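Local atomic coordinates of maleylpyruvate isomerase (Ralstonia sp., PDB entry 2V6K), a protein that catalyses the glutathione-dependent isomerisation of maleylpyruvate to fumarylpyruvate, a step in the bacterial breakdown of naphthalene, and works as a homodimer. Residues 3-14 / 48-59. Sequence-based numbering, arbitrary orientation.
Sequences MKLYNFWRSGTS and LNPQQLVPALDT. With TGG (gamma-glutamyl-S-(1,2-dicarboxyethyl)cysteinylglycine), chain C.
Tyr6 faces Ala56 as an antiparallel hydrogen-bonded pair, the backbone N of each giving to the O of the other, and its side chain is a good guide along this contact. CB sits near both the methyl and the carbonyl oxygen of Ala56. With CG anti to its own carbonyl carbon (chi1 -68°), the ring leans back along its strand, lying beside the Asp58 side chain: CG and CD2 pass Ala56 O, which sits at the ring edge, in plane, and CE2 comes up to Asp58 CB. On one face lies the Leu48 methyl CD1, 3.5 Å from Tyr6 CE1 and near CD1 and CZ of the ring as well, a CH-pi contact 24° off the ring normal. At the tip, OH shares a water with Asp58: the water is 2.6 Å from Tyr6 OH and gives a hydrogen to Asp58 OD2, while Asp58 OD1 takes the backbone N of Gly60. The carboxylate is nearly coplanar with the ring.

Strands 4-7 and 56-58 are the central pair of the thioredoxin-like sheet of the GST N-terminal domain, and a cis-proline such as Pro55, at the head of strand 56-58, is a hallmark of thioredoxin-like folds. On the sheet face turned to helix 12-24, Leu5 CD1 lies beside Pro55 CB (4.0 Å), while Met3, bent at chi3, lays CE against both methyls of Leu57.

Just ahead of Pro55 the two segments join in holding the substrate analogue dicarboxyethyl glutathione. The backbone of Val54 pairs with its cysteinyl part as neighbouring β-strands do, Val54 N giving to OC2 of the ligand (2.8 Å) and Val54 O taking NN2 of the ligand (2.8 Å). That same carbonyl also accepts from Thr13 OG1 at 2.8 Å, tilted 32° from its plane. Ser11 is the N-cap of helix 12-24; Ser11 OG and Ser14 OG share a hydrogen bond, either one able to donate. Ser11 OG also lies 3.2 Å from SG2 of the ligand, and Gly12 N binds the ligand carboxylate oxygen OE2.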
ATOM      1  N   MET A   3      -5.967 -20.687 -13.812  1.00 20.53           N
ATOM      2  CA  MET A   3      -5.537 -19.331 -13.479  1.00 16.35           C
ATOM      3  C   MET A   3      -4.664 -18.682 -14.540  1.00 12.67           C
ATOM      4  O   MET A   3      -3.751 -19.304 -15.085  1.00 11.31           O
ATOM      5  CB  MET A   3      -4.848 -19.294 -12.120  1.00 17.75           C
ATOM      6  CG  MET A   3      -5.784 -18.881 -10.999  1.00 22.12           C
ATOM      7  SD  MET A   3      -5.088 -18.995  -9.348  1.00 26.62           S
ATOM      8  CE  MET A   3      -3.377 -18.598  -9.671  1.00 18.79           C
ATOM      9  N   LYS A   4      -4.975 -17.422 -14.825  1.00  8.62           N
ATOM     10  CA  LYS A   4      -4.272 -16.641 -15.836  1.00  6.98           C
ATOM     11  C   LYS A   4      -3.715 -15.392 -15.175  1.00  5.90           C
ATOM     12  O   LYS A   4      -4.461 -14.611 -14.575  1.00  6.83           O
ATOM     13  CB  LYS A   4      -5.221 -16.253 -16.971  1.00  7.20           C
ATOM     14  CG  LYS A   4      -5.778 -17.433 -17.758  1.00  9.40           C
ATOM     15  CD  LYS A   4      -6.872 -16.992 -18.716  1.00 13.81           C
ATOM     16  CE  LYS A   4      -7.535 -18.191 -19.374  1.00 16.64           C
ATOM     17  NZ  LYS A   4      -8.782 -17.811 -20.092  1.00 20.58           N
ATOM     18  N   LEU A   5      -2.403 -15.218 -15.278  1.00  5.37           N
ATOM     19  CA  LEU A   5      -1.733 -14.073 -14.686  1.00  5.33           C
ATOM     20  C   LEU A   5      -1.409 -13.031 -15.749  1.00  5.01           C
ATOM     21  O   LEU A   5      -0.533 -13.246 -16.590  1.00  5.05           O
ATOM     22  CB  LEU A   5      -0.456 -14.510 -13.967  1.00  5.45           C
ATOM     23  CG  LEU A   5       0.371 -13.374 -13.349  1.00  6.35           C
ATOM     24  CD1 LEU A   5      -0.367 -12.702 -12.201  1.00  8.06           C
ATOM     25  CD2 LEU A   5       1.739 -13.866 -12.896  1.00  7.54           C
ATOM     26  N   TYR A   6      -2.124 -11.909 -15.706  1.00  4.10           N
ATOM     27  CA  TYR A   6      -1.865 -10.791 -16.604  1.00  3.97           C
ATOM     28  C   TYR A   6      -0.770  -9.951 -15.981  1.00  4.20           C
ATOM     29  O   TYR A   6      -0.962  -9.361 -14.923  1.00  4.82           O
ATOM     30  CB  TYR A   6      -3.129  -9.959 -16.805  1.00  4.71           C
ATOM     31  CG  TYR A   6      -4.204 -10.686 -17.570  1.00  4.02           C
ATOM     32  CD1 TYR A   6      -4.249 -10.624 -18.960  1.00  5.77           C
ATOM     33  CD2 TYR A   6      -5.167 -11.450 -16.908  1.00  5.93           C
ATOM     34  CE1 TYR A   6      -5.230 -11.293 -19.672  1.00  6.44           C
ATOM     35  CE2 TYR A   6      -6.154 -12.122 -17.613  1.00  6.67           C
ATOM     36  CZ  TYR A   6      -6.177 -12.041 -18.993  1.00  5.19           C
ATOM     37  OH  TYR A   6      -7.155 -12.706 -19.702  1.00  8.35           O
ATOM     38  N   ASN A   7       0.393  -9.923 -16.622  1.00  4.46           N
ATOM     39  CA  ASN A   7       1.561  -9.318 -16.011  1.00  4.95           C
ATOM     40  C   ASN A   7       2.654  -9.019 -17.034  1.00  4.95           C
ATOM     41  O   ASN A   7       2.437  -9.179 -18.232  1.00  5.24           O
ATOM     42  CB  ASN A   7       2.051 -10.172 -14.826  1.00  5.25           C
ATOM     43  CG  ASN A   7       2.807 -11.414 -15.250  1.00  4.62           C
ATOM     44  OD1 ASN A   7       2.373 -12.186 -16.121  1.00  8.06           O
ATOM     45  ND2 ASN A   7       3.946 -11.626 -14.623  1.00  3.97           N
ATOM     46  N   PHE A   8       3.805  -8.550 -16.561  1.00  4.98           N
ATOM     47  CA  PHE A   8       4.881  -8.089 -17.433  1.00  4.10           C
ATOM     48  C   PHE A   8       6.199  -8.474 -16.788  1.00  4.76           C
ATOM     49  O   PHE A   8       6.320  -8.463 -15.566  1.00  4.34           O
ATOM     50  CB  PHE A   8       4.755  -6.570 -17.593  1.00  4.44           C
ATOM     51  CG  PHE A   8       5.775  -5.936 -18.516  1.00  4.44           C
ATOM     52  CD1 PHE A   8       5.766  -6.173 -19.889  1.00  4.87           C
ATOM     53  CD2 PHE A   8       6.707  -5.042 -18.003  1.00  4.96           C
ATOM     54  CE1 PHE A   8       6.694  -5.537 -20.730  1.00  5.54           C
ATOM     55  CE2 PHE A   8       7.635  -4.408 -18.827  1.00  3.79           C
ATOM     56  CZ  PHE A   8       7.628  -4.655 -20.194  1.00  5.46           C
ATOM     57  N   TRP A   9       7.195  -8.820 -17.600  1.00  4.30           N
ATOM     58  CA  TRP A   9       8.452  -9.306 -17.031  1.00  4.23           C
ATOM     59  C   TRP A   9       9.105  -8.311 -16.078  1.00  4.47           C
ATOM     60  O   TRP A   9       9.384  -8.642 -14.916  1.00  4.75           O
ATOM     61  CB  TRP A   9       9.434  -9.751 -18.123  1.00  5.18           C
ATOM     62  CG  TRP A   9       9.994  -8.673 -19.016  1.00  4.69           C
ATOM     63  CD1 TRP A   9       9.314  -7.915 -19.926  1.00  6.30           C
ATOM     64  CD2 TRP A   9      11.366  -8.268 -19.102  1.00  5.23           C
ATOM     65  NE1 TRP A   9      10.180  -7.055 -20.568  1.00  6.11           N
ATOM     66  CE2 TRP A   9      11.444  -7.253 -20.081  1.00  5.57           C
ATOM     67  CE3 TRP A   9      12.539  -8.664 -18.444  1.00  7.12           C
ATOM     68  CZ2 TRP A   9      12.651  -6.628 -20.420  1.00  7.47           C
ATOM     69  CZ3 TRP A   9      13.736  -8.045 -18.780  1.00  7.75           C
ATOM     70  CH2 TRP A   9      13.782  -7.037 -19.760  1.00  8.40           C
ATOM     71  N   ARG A  10       9.317  -7.096 -16.573  1.00  4.49           N
ATOM     72  CA  ARG A  10      10.036  -6.051 -15.865  1.00  5.07           C
ATOM     73  C   ARG A  10       9.010  -5.187 -15.142  1.00  5.50           C
ATOM     74  O   ARG A  10       8.737  -4.033 -15.516  1.00  6.34           O
ATOM     75  CB  ARG A  10      10.854  -5.233 -16.865  1.00  5.64           C
ATOM     76  CG  ARG A  10      11.924  -4.348 -16.249  1.00  9.12           C
ATOM     77  CD  ARG A  10      12.505  -3.380 -17.288  1.00 11.26           C
ATOM     78  NE  ARG A  10      11.467  -2.506 -17.835  1.00 16.35           N
ATOM     79  CZ  ARG A  10      11.137  -2.421 -19.122  1.00 18.24           C
ATOM     80  NH1 ARG A  10      11.782  -3.132 -20.044  1.00 17.74           N
ATOM     81  NH2 ARG A  10      10.166  -1.597 -19.492  1.00 19.98           N
ATOM     82  N   SER A  11       8.420  -5.778 -14.115  1.00  5.82           N
ATOM     83  CA  SER A  11       7.376  -5.144 -13.331  1.00  5.63           C
ATOM     84  C   SER A  11       7.497  -5.620 -11.900  1.00  5.76           C
ATOM     85  O   SER A  11       7.412  -6.822 -11.640  1.00  5.84           O
ATOM     86  CB  SER A  11       6.004  -5.523 -13.887  1.00  5.88           C
ATOM     87  OG  SER A  11       4.992  -5.321 -12.918  1.00  5.78           O
ATOM     88  N   GLY A  12       7.700  -4.684 -10.980  1.00  5.28           N
ATOM     89  CA  GLY A  12       7.894  -5.005  -9.571  1.00  5.25           C
ATOM     90  C   GLY A  12       6.712  -5.710  -8.941  1.00  4.60           C
ATOM     91  O   GLY A  12       6.886  -6.686  -8.221  1.00  5.24           O
ATOM     92  N   THR A  13       5.503  -5.215  -9.202  1.00  4.38           N
ATOM     93  CA  THR A  13       4.305  -5.826  -8.626  1.00  4.99           C
ATOM     94  C   THR A  13       4.016  -7.175  -9.274  1.00  5.39           C
ATOM     95  O   THR A  13       3.491  -8.071  -8.619  1.00  5.46           O
ATOM     96  CB  THR A  13       3.076  -4.930  -8.756  1.00  5.10           C
ATOM     97  OG1 THR A  13       2.949  -4.527 -10.127  1.00  5.53           O
ATOM     98  CG2 THR A  13       3.204  -3.699  -7.869  1.00  5.88           C
ATOM     99  N   SER A  14       4.354  -7.328 -10.553  1.00  4.90           N
ATOM    100  CA  SER A  14       4.226  -8.632 -11.209  1.00  4.59           C
ATOM    101  C   SER A  14       5.188  -9.632 -10.588  1.00  4.74           C
ATOM    102  O   SER A  14       4.810 -10.754 -10.264  1.00  5.17           O
ATOM    103  CB  SER A  14       4.521  -8.518 -12.702  1.00  5.60           C
ATOM    104  OG  SER A  14       3.559  -7.701 -13.358  1.00  6.00           O
ATOM    105  N   LEU A  48     -10.821  -6.051 -18.257  1.00 11.10           N
ATOM    106  CA  LEU A  48     -10.388  -7.001 -17.239  1.00 11.73           C
ATOM    107  C   LEU A  48     -10.163  -6.293 -15.908  1.00 11.20           C
ATOM    108  O   LEU A  48     -10.617  -6.766 -14.864  1.00 12.62           O
ATOM    109  CB  LEU A  48      -9.111  -7.728 -17.676  1.00 12.50           C
ATOM    110  CG  LEU A  48      -9.204  -8.600 -18.934  1.00 14.85           C
ATOM    111  CD1 LEU A  48      -7.820  -8.873 -19.490  1.00 17.63           C
ATOM    112  CD2 LEU A  48      -9.951  -9.905 -18.666  1.00 18.49           C
ATOM    113  N   ASN A  49      -9.473  -5.153 -15.963  1.00  9.28           N
ATOM    114  CA  ASN A  49      -9.098  -4.382 -14.782  1.00  7.72           C
ATOM    115  C   ASN A  49      -9.325  -2.885 -15.010  1.00  8.11           C
ATOM    116  O   ASN A  49      -8.560  -2.250 -15.737  1.00  7.48           O
ATOM    117  CB  ASN A  49      -7.627  -4.636 -14.439  1.00  7.91           C
ATOM    118  CG  ASN A  49      -7.154  -3.801 -13.272  1.00  7.10           C
ATOM    119  OD1 ASN A  49      -7.956  -3.139 -12.612  1.00  7.46           O
ATOM    120  ND2 ASN A  49      -5.856  -3.838 -12.995  1.00  7.49           N
ATOM    121  N   PRO A  50     -10.347  -2.299 -14.355  1.00  8.73           N
ATOM    122  CA  PRO A  50     -10.649  -0.897 -14.658  1.00  8.43           C
ATOM    123  C   PRO A  50      -9.530   0.056 -14.235  1.00  7.93           C
ATOM    124  O   PRO A  50      -9.458   1.186 -14.724  1.00  8.66           O
ATOM    125  CB  PRO A  50     -11.923  -0.627 -13.852  1.00  9.02           C
ATOM    126  CG  PRO A  50     -11.888  -1.617 -12.742  1.00 10.24           C
ATOM    127  CD  PRO A  50     -11.244  -2.844 -13.316  1.00  9.38           C
ATOM    128  N   GLN A  51      -8.666  -0.403 -13.337  1.00  5.99           N
ATOM    129  CA  GLN A  51      -7.539   0.395 -12.893  1.00  5.52           C
ATOM    130  C   GLN A  51      -6.396   0.436 -13.920  1.00  5.85           C
ATOM    131  O   GLN A  51      -5.537   1.315 -13.863  1.00  6.07           O
ATOM    132  CB  GLN A  51      -7.040  -0.122 -11.547  1.00  6.49           C
ATOM    133  CG  GLN A  51      -6.295   0.930 -10.777  1.00  7.34           C
ATOM    134  CD  GLN A  51      -5.788   0.463  -9.434  1.00  7.10           C
ATOM    135  OE1 GLN A  51      -5.879  -0.718  -9.072  1.00  6.95           O
ATOM    136  NE2 GLN A  51      -5.232   1.400  -8.680  1.00  5.00           N
ATOM    137  N   GLN A  52      -6.384  -0.517 -14.849  1.00  5.64           N
ATOM    138  CA  GLN A  52      -5.396  -0.536 -15.937  1.00  6.06           C
ATOM    139  C   GLN A  52      -3.950  -0.538 -15.435  1.00  6.22           C
ATOM    140  O   GLN A  52      -3.084   0.199 -15.922  1.00  7.00           O
ATOM    141  CB  GLN A  52      -5.679   0.574 -16.950  1.00  6.46           C
ATOM    142  CG  GLN A  52      -6.934   0.252 -17.750  1.00  8.85           C
ATOM    143  CD  GLN A  52      -7.314   1.319 -18.734  1.00 11.14           C
ATOM    144  OE1 GLN A  52      -7.841   2.364 -18.357  1.00 12.43           O
ATOM    145  NE2 GLN A  52      -7.075   1.055 -20.014  1.00 10.90           N
ATOM    146  N   LEU A  53      -3.710  -1.385 -14.438  1.00  6.03           N
ATOM    147  CA  LEU A  53      -2.369  -1.664 -13.931  1.00  6.29           C
ATOM    148  C   LEU A  53      -2.181  -3.168 -13.835  1.00  6.12           C
ATOM    149  O   LEU A  53      -3.159  -3.926 -13.835  1.00  7.55           O
ATOM    150  CB  LEU A  53      -2.169  -1.038 -12.547  1.00  6.25           C
ATOM    151  CG  LEU A  53      -2.349   0.480 -12.435  1.00  5.93           C
ATOM    152  CD1 LEU A  53      -2.397   0.904 -10.968  1.00  6.89           C
ATOM    153  CD2 LEU A  53      -1.253   1.235 -13.183  1.00  6.79           C
ATOM    154  N   VAL A  54      -0.928  -3.602 -13.763  1.00  5.62           N
ATOM    155  CA  VAL A  54      -0.637  -5.025 -13.579  1.00  5.64           C
ATOM    156  C   VAL A  54      -0.042  -5.279 -12.192  1.00  5.75           C
ATOM    157  O   VAL A  54       0.560  -4.380 -11.600  1.00  5.30           O
ATOM    158  CB  VAL A  54       0.278  -5.601 -14.704  1.00  6.40           C
ATOM    159  CG1 VAL A  54      -0.410  -5.503 -16.071  1.00  7.01           C
ATOM    160  CG2 VAL A  54       1.649  -4.921 -14.724  1.00  6.58           C
ATOM    161  N   PRO A  55      -0.209  -6.499 -11.656  1.00  5.08           N
ATOM    162  CA  PRO A  55      -0.867  -7.666 -12.233  1.00  4.94           C
ATOM    163  C   PRO A  55      -2.372  -7.735 -11.997  1.00  4.98           C
ATOM    164  O   PRO A  55      -2.908  -7.046 -11.127  1.00  6.26           O
ATOM    165  CB  PRO A  55      -0.181  -8.818 -11.496  1.00  5.12           C
ATOM    166  CG  PRO A  55       0.022  -8.263 -10.110  1.00  5.34           C
ATOM    167  CD  PRO A  55       0.373  -6.803 -10.334  1.00  5.52           C
ATOM    168  N   ALA A  56      -3.022  -8.584 -12.787  1.00  6.03           N
ATOM    169  CA  ALA A  56      -4.376  -9.036 -12.519  1.00  5.25           C
ATOM    170  C   ALA A  56      -4.359 -10.549 -12.633  1.00  5.43           C
ATOM    171  O   ALA A  56      -3.646 -11.103 -13.466  1.00  6.28           O
ATOM    172  CB  ALA A  56      -5.362  -8.431 -13.503  1.00  7.02           C
ATOM    173  N   LEU A  57      -5.136 -11.214 -11.788  1.00  5.52           N
ATOM    174  CA  LEU A  57      -5.153 -12.667 -11.756  1.00  5.44           C
ATOM    175  C   LEU A  57      -6.567 -13.162 -12.010  1.00  5.12           C
ATOM    176  O   LEU A  57      -7.463 -12.961 -11.183  1.00  5.38           O
ATOM    177  CB  LEU A  57      -4.623 -13.168 -10.406  1.00  5.12           C
ATOM    178  CG  LEU A  57      -4.469 -14.684 -10.241  1.00  4.71           C
ATOM    179  CD1 LEU A  57      -3.420 -15.244 -11.196  1.00  7.56           C
ATOM    180  CD2 LEU A  57      -4.118 -15.027  -8.804  1.00  8.09           C
ATOM    181  N   ASP A  58      -6.765 -13.800 -13.160  1.00  6.09           N
ATOM    182  CA  ASP A  58      -8.038 -14.422 -13.472  1.00  7.66           C
ATOM    183  C   ASP A  58      -8.004 -15.815 -12.866  1.00  8.32           C
ATOM    184  O   ASP A  58      -7.198 -16.650 -13.272  1.00  9.43           O
ATOM    185  CB  ASP A  58      -8.244 -14.473 -14.993  1.00  8.27           C
ATOM    186  CG  ASP A  58      -9.573 -15.095 -15.396  1.00 12.13           C
ATOM    187  OD1 ASP A  58     -10.316 -15.595 -14.525  1.00 12.44           O
ATOM    188  OD2 ASP A  58      -9.872 -15.092 -16.608  1.00 15.92           O
ATOM    189  N   THR A  59      -8.868 -16.059 -11.883  1.00  8.85           N
ATOM    190  CA  THR A  59      -8.906 -17.354 -11.205  1.00 11.26           C
ATOM    191  C   THR A  59      -9.625 -18.416 -12.030  1.00 12.50           C
ATOM    192  O   THR A  59      -9.561 -19.605 -11.714  1.00 14.12           O
ATOM    193  CB  THR A  59      -9.594 -17.255  -9.830  1.00 11.34           C
ATOM    194  OG1 THR A  59     -10.961 -16.863 -10.006  1.00 14.20           O
ATOM    195  CG2 THR A  59      -8.886 -16.247  -8.943  1.00 12.69           C
TER
HETATM  196  OC1 TGG C1213       0.197  -3.814  -6.109  1.00  8.53           O
HETATM  197  CO1 TGG C1213      -0.663  -3.539  -6.969  1.00  7.71           C
HETATM  198  OT1 TGG C1213      -1.201  -4.388  -7.710  1.00  7.87           O
HETATM  199  CA1 TGG C1213      -1.080  -2.102  -7.096  1.00  7.94           C
HETATM  200  NN1 TGG C1213      -1.104  -1.465  -5.784  1.00  8.80           N
HETATM  201  CB1 TGG C1213      -0.102  -1.329  -7.974  1.00  8.71           C
HETATM  202  CG1 TGG C1213      -0.110  -1.850  -9.402  1.00  7.87           C
HETATM  203  CD1 TGG C1213       0.609  -0.960 -10.408  1.00 11.53           C
HETATM  204  OE1 TGG C1213       1.396   0.066  -9.854  1.00  8.77           O
HETATM  205  NN2 TGG C1213       1.358  -1.758 -11.327  1.00  7.78           N
HETATM  206  CA2 TGG C1213       2.408  -1.225 -12.153  1.00  7.01           C
HETATM  207  CO2 TGG C1213       1.657  -0.633 -13.337  1.00  9.77           C
HETATM  208  OC2 TGG C1213       1.026  -1.589 -14.154  1.00  8.13           O
HETATM  209  NN3 TGG C1213       2.359   0.385 -14.058  1.00  8.27           N
HETATM  210  CA3 TGG C1213       1.843   0.854 -15.327  1.00  8.57           C
HETATM  211  CO3 TGG C1213       1.881   2.355 -15.363  1.00  9.97           C
HETATM  212  OC3 TGG C1213       2.316   2.978 -14.374  1.00  8.78           O
HETATM  213  OT3 TGG C1213       1.475   2.903 -16.414  1.00 10.18           O
HETATM  214  CB2 TGG C1213       3.296  -2.430 -12.394  1.00  8.39           C
HETATM  215  SG2 TGG C1213       4.535  -2.244 -13.617  1.00  9.73           S
HETATM  216  CD2 TGG C1213       5.767  -1.109 -13.076  1.00  9.76           C
HETATM  217  CE2 TGG C1213       6.610  -1.745 -11.995  1.00 12.94           C
HETATM  218  OE2 TGG C1213       7.788  -2.095 -12.237  1.00 13.45           O
HETATM  219  OF2 TGG C1213       6.104  -1.915 -10.863  1.00 14.73           O
HETATM  220  CF2 TGG C1213       6.560  -0.779 -14.340  1.00 11.69           C
HETATM  221  CH2 TGG C1213       7.567   0.331 -14.168  1.00 12.64           C
HETATM  222  OI2 TGG C1213       7.492   1.073 -13.173  1.00 11.33           O
HETATM  223  OJ2 TGG C1213       8.455   0.451 -15.045  1.00 14.59           O
HETATM  224  O   HOH W   1      -9.380 -13.641 -18.683  1.00 28.99           O